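Local coordinates for L-talarate/galactarate dehydratase (Salmonella typhimurium, PDB 2PP0), which dehydrates both L-talarate and galactarate to 5-keto-4-deoxy-D-glucarate and also epimerises L-talarate to galactarate, using one magnesium ion per subunit, at residues N17-A21 with A22-D26; L38-A41 with T42-D46; T174-D177 with Q178-N182; R241-Q245 with F246-W250. All blocks are in the same frame, centred on the assembly; numbering follows the deposited sequence.

Contact 1. Residues N17-A21 with A22-D26; sequences NTRTA and AETGD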
loop_
_atom_site.group_PDB
_atom_site.type_symbol
_atom_site.label_atom_id
_atom_site.label_comp_id
_atom_site.label_asym_id
_atom_site.label_seq_id
_atom_site.Cartn_x
_atom_site.Cartn_y
_atom_site.Cartn_z
ATOM N N ASN B 17 -15.819 -10.470 -24.423
ATOM C CA ASN B 17 -14.572 -9.753 -24.677
ATOM C C ASN B 17 -13.436 -10.761 -24.515
ATOM O O ASN B 17 -13.498 -11.643 -23.656
ATOM C CB ASN B 17 -14.407 -8.600 -23.671
ATOM C CG ASN B 17 -13.182 -7.734 -23.956
ATOM O OD1 ASN B 17 -12.931 -6.747 -23.260
ATOM N ND2 ASN B 17 -12.418 -8.097 -24.982
ATOM N N THR B 18 -12.402 -10.644 -25.341
ATOM C CA THR B 18 -11.295 -11.576 -25.254
ATOM C C THR B 18 -9.942 -10.884 -25.106
ATOM O O THR B 18 -8.913 -11.551 -24.998
ATOM C CB THR B 18 -11.269 -12.513 -26.487
ATOM O OG1 THR B 18 -12.596 -12.996 -26.746
ATOM C CG2 THR B 18 -10.353 -13.708 -26.231
ATOM N N ARG B 19 -9.937 -9.554 -25.092
ATOM C CA ARG B 19 -8.680 -8.825 -24.942
ATOM C C ARG B 19 -8.222 -8.936 -23.490
ATOM O O ARG B 19 -9.039 -8.895 -22.570
ATOM C CB ARG B 19 -8.852 -7.356 -25.326
ATOM C CG ARG B 19 -9.403 -7.150 -26.726
ATOM C CD ARG B 19 -9.346 -5.687 -27.132
ATOM N NE ARG B 19 -7.973 -5.247 -27.357
ATOM C CZ ARG B 19 -7.211 -5.663 -28.366
ATOM N NH1 ARG B 19 -7.690 -6.530 -29.249
ATOM N NH2 ARG B 19 -5.966 -5.217 -28.492
ATOM N N THR B 20 -6.915 -9.084 -23.293
ATOM C CA THR B 20 -6.354 -9.222 -21.953
ATOM C C THR B 20 -5.523 -8.008 -21.558
ATOM O O THR B 20 -5.028 -7.278 -22.412
ATOM C CB THR B 20 -5.449 -10.467 -21.857
ATOM O OG1 THR B 20 -4.305 -10.292 -22.701
ATOM C CG2 THR B 20 -6.204 -11.714 -22.300
ATOM N N ALA B 21 -5.376 -7.794 -20.254
ATOM C CA ALA B 21 -4.582 -6.679 -19.758
ATOM C C ALA B 21 -3.133 -6.865 -20.228
ATOM O O ALA B 21 -2.416 -5.895 -20.479
ATOM C CB ALA B 21 -4.640 -6.632 -18.230
ATOM N N ALA B 22 -2.714 -8.118 -20.354
ATOM C CA ALA B 22 -1.357 -8.420 -20.789
ATOM C C ALA B 22 -1.062 -7.877 -22.186
ATOM O O ALA B 22 -0.052 -7.212 -22.404
ATOM C CB ALA B 22 -1.122 -9.932 -20.753
ATOM N N GLU B 23 -1.954 -8.146 -23.131
ATOM C CA GLU B 23 -1.742 -7.699 -24.503
ATOM C C GLU B 23 -2.035 -6.227 -24.777
ATOM O O GLU B 23 -1.490 -5.661 -25.719
ATOM C CB GLU B 23 -2.567 -8.566 -25.457
ATOM C CG GLU B 23 -4.067 -8.408 -25.297
ATOM C CD GLU B 23 -4.841 -9.568 -25.895
ATOM O OE1 GLU B 23 -6.076 -9.443 -26.035
ATOM O OE2 GLU B 23 -4.219 -10.604 -26.215
ATOM N N THR B 24 -2.869 -5.598 -23.954
ATOM C CA THR B 24 -3.228 -4.198 -24.178
ATOM C C THR B 24 -2.454 -3.155 -23.378
ATOM O O THR B 24 -2.459 -1.975 -23.730
ATOM C CB THR B 24 -4.736 -3.972 -23.913
ATOM O OG1 THR B 24 -5.029 -4.239 -22.533
ATOM C CG2 THR B 24 -5.570 -4.898 -24.783
ATOM N N GLY B 25 -1.790 -3.575 -22.307
ATOM C CA GLY B 25 -1.051 -2.634 -21.481
ATOM C C GLY B 25 0.031 -1.816 -22.171
ATOM O O GLY B 25 0.594 -2.230 -23.185
ATOM N N ASP B 26 0.319 -0.646 -21.604
ATOM C CA ASP B 26 1.337 0.254 -22.127
ATOM C C ASP B 26 2.703 -0.432 -22.018
ATOM O O ASP B 26 2.837 -1.469 -21.363
ATOM C CB ASP B 26 1.336 1.562 -21.326
ATOM C CG ASP B 26 1.973 2.713 -22.083
ATOM O OD1 ASP B 26 2.556 2.460 -23.161
ATOM O OD2 ASP B 26 1.894 3.871 -21.602
#
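A chi1 of 65° in Thr20 sets OG1 between the backbone N and the carbonyl carbon, and a chi1 of 66° in Glu23 does the same for CG, so that each side chain turns back toward the other's N-H. Thr20 OG1 accepts from Glu23 N at 3.2 Å in a fairly straight bond (163° at the hydrogen). In return the extended Glu23 side chain crosses that of Thr20 at about a right angle, and its OE1 accepts from Thr20 N at 2.9 Å; OE1 is crowded in the model, which leaves its exact place less sure. The exchange is a capping box, with Thr20 as N-cap of the short helix 21-24. Thr20 O is gripped twice by Thr24: its backbone N donates at 3.1 Å, and its OG1 donates at 3.0 Å from a point tilted out of the carbonyl plane. With its hydroxyl turned onto this carbonyl, Thr24 brings CG2 to 3.5 Å from Arg19 NE, where the bent arginine chain slants past the methyl. Gly25, whose N donates to Ala21 O at 3.0 Å, is already the first residue outside the helical conformation. The centre of this contact lies about 35 Å from that of the chain, in an N-terminal arm laid against the second subunit: Ala21 packs on Ser371 and Thr24 on Asp372 of that subunit, whose Asp372 also makes a long, weak ion pair with Arg19. Asp26 ties the end of the arm to its own chain by a salt bridge to Arg146.

Contact 2. Residues L38-A41 with T42-D46; sequences LPLA and TPVSD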
loop_
_atom_site.group_PDB
_atom_site.type_symbol
_atom_site.label_atom_id
_atom_site.label_comp_id
_atom_site.label_asym_id
_atom_site.label_seq_id
_atom_site.Cartn_x
_atom_site.Cartn_y
_atom_site.Cartn_z
ATOM N N LEU B 38 24.829 19.521 -8.071
ATOM C CA LEU B 38 24.266 20.758 -7.566
ATOM C C LEU B 38 25.318 21.408 -6.675
ATOM O O LEU B 38 25.653 20.883 -5.613
ATOM C CB LEU B 38 23.010 20.436 -6.758
ATOM C CG LEU B 38 22.273 21.552 -6.026
ATOM C CD1 LEU B 38 21.585 22.440 -7.042
ATOM C CD2 LEU B 38 21.248 20.948 -5.074
ATOM N N PRO B 39 25.860 22.557 -7.098
ATOM C CA PRO B 39 26.882 23.245 -6.304
ATOM C C PRO B 39 26.356 24.078 -5.139
ATOM O O PRO B 39 25.296 24.702 -5.227
ATOM C CB PRO B 39 27.597 24.101 -7.346
ATOM C CG PRO B 39 26.474 24.480 -8.273
ATOM C CD PRO B 39 25.730 23.166 -8.436
ATOM N N LEU B 40 27.112 24.071 -4.046
ATOM C CA LEU B 40 26.780 24.836 -2.852
ATOM C C LEU B 40 27.949 25.795 -2.611
ATOM O O LEU B 40 28.985 25.397 -2.069
ATOM C CB LEU B 40 26.621 23.907 -1.645
ATOM C CG LEU B 40 25.497 22.867 -1.651
ATOM C CD1 LEU B 40 25.650 21.959 -0.437
ATOM C CD2 LEU B 40 24.140 23.559 -1.637
ATOM N N ALA B 41 27.784 27.049 -3.023
ATOM C CA ALA B 41 28.827 28.066 -2.873
ATOM C C ALA B 41 29.227 28.292 -1.425
ATOM O O ALA B 41 30.325 28.780 -1.144
ATOM C CB ALA B 41 28.374 29.378 -3.495
ATOM N N THR B 42 28.332 27.956 -0.502
ATOM C CA THR B 42 28.621 28.102 0.919
ATOM C C THR B 42 28.737 26.704 1.523
ATOM O O THR B 42 27.726 26.036 1.744
ATOM C CB THR B 42 27.497 28.865 1.651
ATOM O OG1 THR B 42 27.411 30.200 1.139
ATOM C CG2 THR B 42 27.774 28.915 3.145
ATOM N N PRO B 43 29.976 26.241 1.787
ATOM C CA PRO B 43 30.212 24.914 2.367
ATOM C C PRO B 43 29.309 24.658 3.567
ATOM O O PRO B 43 29.207 25.488 4.471
ATOM C CB PRO B 43 31.685 24.961 2.750
ATOM C CG PRO B 43 32.268 25.844 1.672
ATOM C CD PRO B 43 31.249 26.962 1.602
ATOM N N VAL B 44 28.653 23.505 3.562
ATOM C CA VAL B 44 27.740 23.138 4.636
ATOM C C VAL B 44 28.330 22.080 5.557
ATOM O O VAL B 44 28.865 21.067 5.101
ATOM C CB VAL B 44 26.418 22.592 4.066
ATOM C CG1 VAL B 44 25.484 22.217 5.199
ATOM C CG2 VAL B 44 25.779 23.630 3.152
ATOM N N SER B 45 28.222 22.313 6.860
ATOM C CA SER B 45 28.739 21.359 7.821
ATOM C C SER B 45 27.869 21.261 9.068
ATOM O O SER B 45 27.474 22.274 9.651
ATOM C CB SER B 45 30.182 21.722 8.204
ATOM O OG SER B 45 30.257 22.987 8.832
ATOM N N ASP B 46 27.545 20.027 9.447
ATOM C CA ASP B 46 26.758 19.764 10.644
ATOM C C ASP B 46 27.732 19.198 11.679
ATOM O O ASP B 46 28.948 19.350 11.533
ATOM C CB ASP B 46 25.631 18.754 10.360
ATOM C CG ASP B 46 26.110 17.525 9.593
ATOM O OD1 ASP B 46 27.224 17.028 9.855
ATOM O OD2 ASP B 46 25.357 17.038 8.726
#
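Thr42, which follows Ala41 at a sharp corner of the chain, is gripped at two polar atoms by the second subunit: OG1 is hydrogen-bonded to Asp8 OD1 and the carbonyl O to Asn6 ND2, both of that neighbouring chain. Its chi1 of -64° lays OG1 beside the backbone N, 3.7 Å from Ala41 C, and sends CG2 the other way. No hydrogen bond joins 38-41 to 42-46; although Leu40 O and Thr42 N are 3.1 Å apart, the angle is too poor. The bend is held instead by van der Waals contacts. On its outer side Pro43 CD rests 3.4 Å from Ala41 O. On the inner side Leu40 CD1 meets Val44 CG2 at 4.0 Å, an apolar pair whose two branched chains slant across each other. The corner is where the long strand 28-40 of the N-terminal capping domain of the enolase superfamily gives way to the short strand 43-44. Both arms are held by the neighbouring strand 57-69, through backbone bonds of Leu40 with Thr58 and of Val44 with Leu57. Beyond the corner the chain enters the substrate-binding run that begins at Asp46; this aspartate caps helix 47-50, and its OD2 forms a salt bridge with Lys48. The side chain of Val44 comes within about 7 Å of those of substrate-binding Arg83 and of Lys197, the proton acceptor.

Contact 3. Residues T174-D177 with Q178-N182; sequences TPLD and QVLKN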
loop_
_atom_site.group_PDB
_atom_site.type_symbol
_atom_site.label_atom_id
_atom_site.label_comp_id
_atom_site.label_asym_id
_atom_site.label_seq_id
_atom_site.Cartn_x
_atom_site.Cartn_y
_atom_site.Cartn_z
ATOM N N THR B 174 27.306 28.239 10.562
ATOM C CA THR B 174 26.651 29.541 10.600
ATOM C C THR B 174 26.737 30.194 11.983
ATOM O O THR B 174 26.261 29.636 12.974
ATOM C CB THR B 174 25.159 29.399 10.206
ATOM O OG1 THR B 174 25.064 28.768 8.922
ATOM C CG2 THR B 174 24.481 30.760 10.147
ATOM N N PRO B 175 27.349 31.390 12.067
ATOM C CA PRO B 175 27.468 32.082 13.356
ATOM C C PRO B 175 26.082 32.326 13.947
ATOM O O PRO B 175 25.101 32.443 13.207
ATOM C CB PRO B 175 28.177 33.383 12.988
ATOM C CG PRO B 175 28.999 32.995 11.791
ATOM C CD PRO B 175 28.027 32.148 11.001
ATOM N N LEU B 176 26.005 32.417 15.270
ATOM C CA LEU B 176 24.731 32.624 15.950
ATOM C C LEU B 176 23.885 33.786 15.426
ATOM O O LEU B 176 22.687 33.623 15.185
ATOM C CB LEU B 176 24.960 32.799 17.452
ATOM C CG LEU B 176 23.705 33.033 18.301
ATOM C CD1 LEU B 176 22.688 31.934 18.031
ATOM C CD2 LEU B 176 24.081 33.061 19.779
ATOM N N ASP B 177 24.492 34.955 15.249
ATOM C CA ASP B 177 23.738 36.111 14.767
ATOM C C ASP B 177 23.112 35.870 13.395
ATOM O O ASP B 177 22.030 36.379 13.107
ATOM C CB ASP B 177 24.626 37.364 14.719
ATOM C CG ASP B 177 25.736 37.264 13.685
ATOM O OD1 ASP B 177 26.348 38.311 13.376
ATOM O OD2 ASP B 177 26.004 36.151 13.185
ATOM N N GLN B 178 23.788 35.096 12.549
ATOM C CA GLN B 178 23.268 34.801 11.219
ATOM C C GLN B 178 22.137 33.773 11.307
ATOM O O GLN B 178 21.191 33.809 10.515
ATOM C CB GLN B 178 24.382 34.277 10.307
ATOM C CG GLN B 178 23.896 33.884 8.915
ATOM C CD GLN B 178 23.460 35.076 8.074
ATOM O OE1 GLN B 178 22.524 34.977 7.280
ATOM N NE2 GLN B 178 24.148 36.204 8.234
ATOM N N VAL B 179 22.237 32.851 12.263
ATOM C CA VAL B 179 21.190 31.848 12.444
ATOM C C VAL B 179 19.914 32.586 12.837
ATOM O O VAL B 179 18.822 32.238 12.389
ATOM C CB VAL B 179 21.536 30.838 13.568
ATOM C CG1 VAL B 179 20.310 29.982 13.902
ATOM C CG2 VAL B 179 22.691 29.950 13.133
ATOM N N LEU B 180 20.068 33.609 13.677
ATOM C CA LEU B 180 18.938 34.406 14.138
ATOM C C LEU B 180 18.342 35.240 13.005
ATOM O O LEU B 180 17.140 35.509 12.991
ATOM C CB LEU B 180 19.372 35.314 15.290
ATOM C CG LEU B 180 19.819 34.570 16.552
ATOM C CD1 LEU B 180 20.325 35.563 17.589
ATOM C CD2 LEU B 180 18.655 33.759 17.109
ATOM N N LYS B 181 19.182 35.649 12.058
ATOM C CA LYS B 181 18.705 36.426 10.919
ATOM C C LYS B 181 17.936 35.509 9.968
ATOM O O LYS B 181 16.975 35.934 9.320
ATOM C CB LYS B 181 19.871 37.074 10.167
ATOM C CG LYS B 181 20.577 38.196 10.920
ATOM C CD LYS B 181 21.669 38.821 10.063
ATOM C CE LYS B 181 22.479 39.844 10.848
ATOM N NZ LYS B 181 23.573 40.442 10.025
ATOM N N ASN B 182 18.359 34.250 9.879
ATOM C CA ASN B 182 17.678 33.298 9.004
ATOM C C ASN B 182 16.307 32.965 9.584
ATOM O O ASN B 182 15.346 32.762 8.841
ATOM C CB ASN B 182 18.499 32.014 8.844
ATOM C CG ASN B 182 19.861 32.267 8.226
ATOM O OD1 ASN B 182 20.000 33.071 7.300
ATOM N ND2 ASN B 182 20.875 31.566 8.727
#
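Leu176 and Leu180, with Pro175 and Val179 one step before them, mark the first turns of helix 176-188, which follows Pro175 at the N-cap position in the TIM-barrel-like domain of this enolase-superfamily enzyme. Backbone bonds of the i to i+4 kind set the frame. Val179 N donates to Pro175 O at 3.0 Å and Leu180 N to Leu176 O, also at 3.0 Å, both almost in line with the carbonyl. Lys181 N reaches Asp177 O at 3.1 Å from a more tilted direction. Pro175 O also receives a weak bond from Gln178 N. Apolar contacts come from two sides. Thr174, just ahead of the helix, has CG2 anti to the backbone N (OG1 at chi1 -56°), which puts this methyl against the helix: it meets Gln178 CG at 3.4 Å and Val179 CG2 at 3.6 Å. Farther round, Leu176 CD1 touches Leu180 CG at 4.2 Å, and Leu176 and Val179 continue onto helix 203-217, where Leu176 packs on Ala212 and both touch Arg209. The same arginine bonds to Thr174 O through NH2. Gln178 and Asn182 instead pack on Ala9 of the second subunit. Charge plays a looser part: Asp177 OD1 and Lys181 NZ are 4.8 Å apart, too far for contact, though their opposite charges probably favour the arrangement. The extended lysine chain starts close to the backbone, its CG 3.2 Å from Asp177 O.

Contact 4. Residues R241-Q245 with F246-W250; sequences RKMEQ and FNLIW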
loop_
_atom_site.group_PDB
_atom_site.type_symbol
_atom_site.label_atom_id
_atom_site.label_comp_id
_atom_site.label_asym_id
_atom_site.label_seq_id
_atom_site.Cartn_x
_atom_site.Cartn_y
_atom_site.Cartn_z
ATOM N N ARG B 241 18.045 15.726 29.072
ATOM C CA ARG B 241 17.433 16.198 30.308
ATOM C C ARG B 241 17.436 17.721 30.311
ATOM O O ARG B 241 16.445 18.361 30.668
ATOM C CB ARG B 241 18.223 15.715 31.530
ATOM C CG ARG B 241 18.358 14.205 31.690
ATOM C CD ARG B 241 17.028 13.533 31.956
ATOM N NE ARG B 241 17.222 12.176 32.456
ATOM C CZ ARG B 241 16.259 11.264 32.540
ATOM N NH1 ARG B 241 15.020 11.561 32.152
ATOM N NH2 ARG B 241 16.531 10.056 33.013
ATOM N N LYS B 242 18.573 18.284 29.915
ATOM C CA LYS B 242 18.778 19.725 29.876
ATOM C C LYS B 242 17.916 20.433 28.833
ATOM O O LYS B 242 17.584 21.608 28.989
ATOM C CB LYS B 242 20.256 20.018 29.602
ATOM C CG LYS B 242 20.647 21.483 29.715
ATOM C CD LYS B 242 20.623 21.947 31.163
ATOM C CE LYS B 242 20.944 23.433 31.276
ATOM N NZ LYS B 242 22.224 23.777 30.596
ATOM N N MET B 243 17.553 19.721 27.769
ATOM C CA MET B 243 16.744 20.314 26.708
ATOM C C MET B 243 15.240 20.177 26.900
ATOM O O MET B 243 14.467 20.759 26.140
ATOM C CB MET B 243 17.131 19.712 25.352
ATOM C CG MET B 243 18.504 20.122 24.860
ATOM S SD MET B 243 18.929 19.380 23.281
ATOM C CE MET B 243 20.293 20.323 22.845
ATOM N N GLU B 244 14.817 19.416 27.904
ATOM C CA GLU B 244 13.384 19.222 28.143
ATOM C C GLU B 244 12.650 20.535 28.401
ATOM O O GLU B 244 11.438 20.628 28.211
ATOM C CB GLU B 244 13.162 18.262 29.322
ATOM C CG GLU B 244 13.554 16.818 29.018
ATOM C CD GLU B 244 12.362 15.873 28.980
ATOM O OE1 GLU B 244 12.009 15.313 30.039
ATOM O OE2 GLU B 244 11.772 15.694 27.893
ATOM N N GLN B 245 13.394 21.552 28.821
ATOM C CA GLN B 245 12.818 22.858 29.120
ATOM C C GLN B 245 12.440 23.661 27.875
ATOM O O GLN B 245 11.589 24.550 27.941
ATOM C CB GLN B 245 13.797 23.670 29.971
ATOM C CG GLN B 245 15.130 23.940 29.293
ATOM C CD GLN B 245 16.161 24.529 30.242
ATOM O OE1 GLN B 245 15.952 25.593 30.826
ATOM N NE2 GLN B 245 17.284 23.833 30.401
ATOM N N PHE B 246 13.068 23.349 26.744
ATOM C CA PHE B 246 12.791 24.064 25.502
ATOM C C PHE B 246 11.518 23.586 24.792
ATOM O O PHE B 246 11.110 24.167 23.784
ATOM C CB PHE B 246 13.994 23.953 24.560
ATOM C CG PHE B 246 15.268 24.525 25.131
ATOM C CD1 PHE B 246 15.385 25.890 25.382
ATOM C CD2 PHE B 246 16.351 23.697 25.421
ATOM C CE1 PHE B 246 16.561 26.423 25.915
ATOM C CE2 PHE B 246 17.533 24.217 25.953
ATOM C CZ PHE B 246 17.640 25.583 26.201
ATOM N N ASN B 247 10.893 22.536 25.320
ATOM C CA ASN B 247 9.666 21.985 24.743
ATOM C C ASN B 247 9.793 21.687 23.249
ATOM O O ASN B 247 8.864 21.919 22.475
ATOM C CB ASN B 247 8.500 22.951 24.975
ATOM C CG ASN B 247 8.135 23.088 26.445
ATOM O OD1 ASN B 247 7.448 24.033 26.839
ATOM N ND2 ASN B 247 8.585 22.137 27.261
ATOM N N LEU B 248 10.944 21.157 22.856
ATOM C CA LEU B 248 11.217 20.828 21.463
ATOM C C LEU B 248 10.210 19.854 20.853
ATOM O O LEU B 248 9.629 19.021 21.551
ATOM C CB LEU B 248 12.619 20.225 21.347
ATOM C CG LEU B 248 13.782 21.089 21.829
ATOM C CD1 LEU B 248 15.080 20.291 21.765
ATOM C CD2 LEU B 248 13.876 22.337 20.971
ATOM N N ILE B 249 10.013 19.963 19.543
ATOM C CA ILE B 249 9.110 19.062 18.835
ATOM C C ILE B 249 9.769 17.686 18.836
ATOM O O ILE B 249 9.091 16.663 18.930
ATOM C CB ILE B 249 8.875 19.516 17.372
ATOM C CG1 ILE B 249 8.180 20.881 17.355
ATOM C CG2 ILE B 249 8.032 18.478 16.634
ATOM C CD1 ILE B 249 6.837 20.894 18.098
ATOM N N TRP B 250 11.099 17.668 18.725
ATOM C CA TRP B 250 11.848 16.414 18.751
ATOM C C TRP B 250 13.362 16.614 18.828
ATOM O O TRP B 250 13.870 17.711 18.609
ATOM C CB TRP B 250 11.509 15.550 17.521
ATOM C CG TRP B 250 12.092 16.014 16.195
ATOM C CD1 TRP B 250 13.418 16.216 15.894
ATOM C CD2 TRP B 250 11.368 16.284 14.988
ATOM N NE1 TRP B 250 13.557 16.591 14.579
ATOM C CE2 TRP B 250 12.317 16.642 13.999
ATOM C CE3 TRP B 250 10.009 16.260 14.643
ATOM C CZ2 TRP B 250 11.949 16.973 12.689
ATOM C CZ3 TRP B 250 9.641 16.590 13.336
ATOM C CH2 TRP B 250 10.612 16.942 12.378
HETATM O O HOH W 1 12.353 19.480 24.801
#
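Gln245 begins beside Phe246, with CB 3.3 Å from Phe246 N. A chi1 of 61° places CG between the backbone N and the carbonyl carbon, and from there it lies over one face of the Phe246 ring, 4.0 Å from the centroid and close to the normal, a CH-pi contact. Glutamine and ring run side by side in the same direction, amide and ring planes 23° apart. At the tip NE2 donates to Lys242 O at 2.7 Å, almost straight (176°), with the donor in the carbonyl plane and the acceptor in the amide plane; the bond fixes the rotation of the amide and fills a backbone acceptor near the end of the helix. Phe246 N in turn bonds to Met243 O at 3.0 Å, approaching from well above the carbonyl plane. Met243 O also accepts from a water, 2.8 Å away, which itself accepts from Leu248 N at 2.9 Å and so bridges the turn. Met243 CB also touches Phe246 CD2 at 4.1 Å and Leu248 CD1 at 4.2 Å. Helix 233-243 thus passes, through Asn247 in a left-handed conformation, to barrel strand 251-252. Phe246 packs on Leu210 and Thr211 of helix 203-217, while Met243 and Leu248 reach Val225 of strand 223-226, so the turn packs against both that helix and a strand of the parallel sheet.

All four contacts are local and mix buried with exposed residues, so none is purely core or surface. Contact 1 stands apart, its centre about 51 to 60 Å from the others, in an N-terminal arm; its chemistry is almost wholly polar. Contact 2 turns a strand of the capping domain with no hydrogen bond across the corner; Thr42 bonds to the other subunit, while strand 57-69 of the same chain holds both arms. Contacts 3 and 4 belong to the barrel domain and share helix 203-217 as a neighbour: one opens a helix with regular backbone bonds, the other closes one with an amide, a ring face and a bridging water. Contacts 1 to 3 touch the second subunit; no other chain of the assembly touches contact 4.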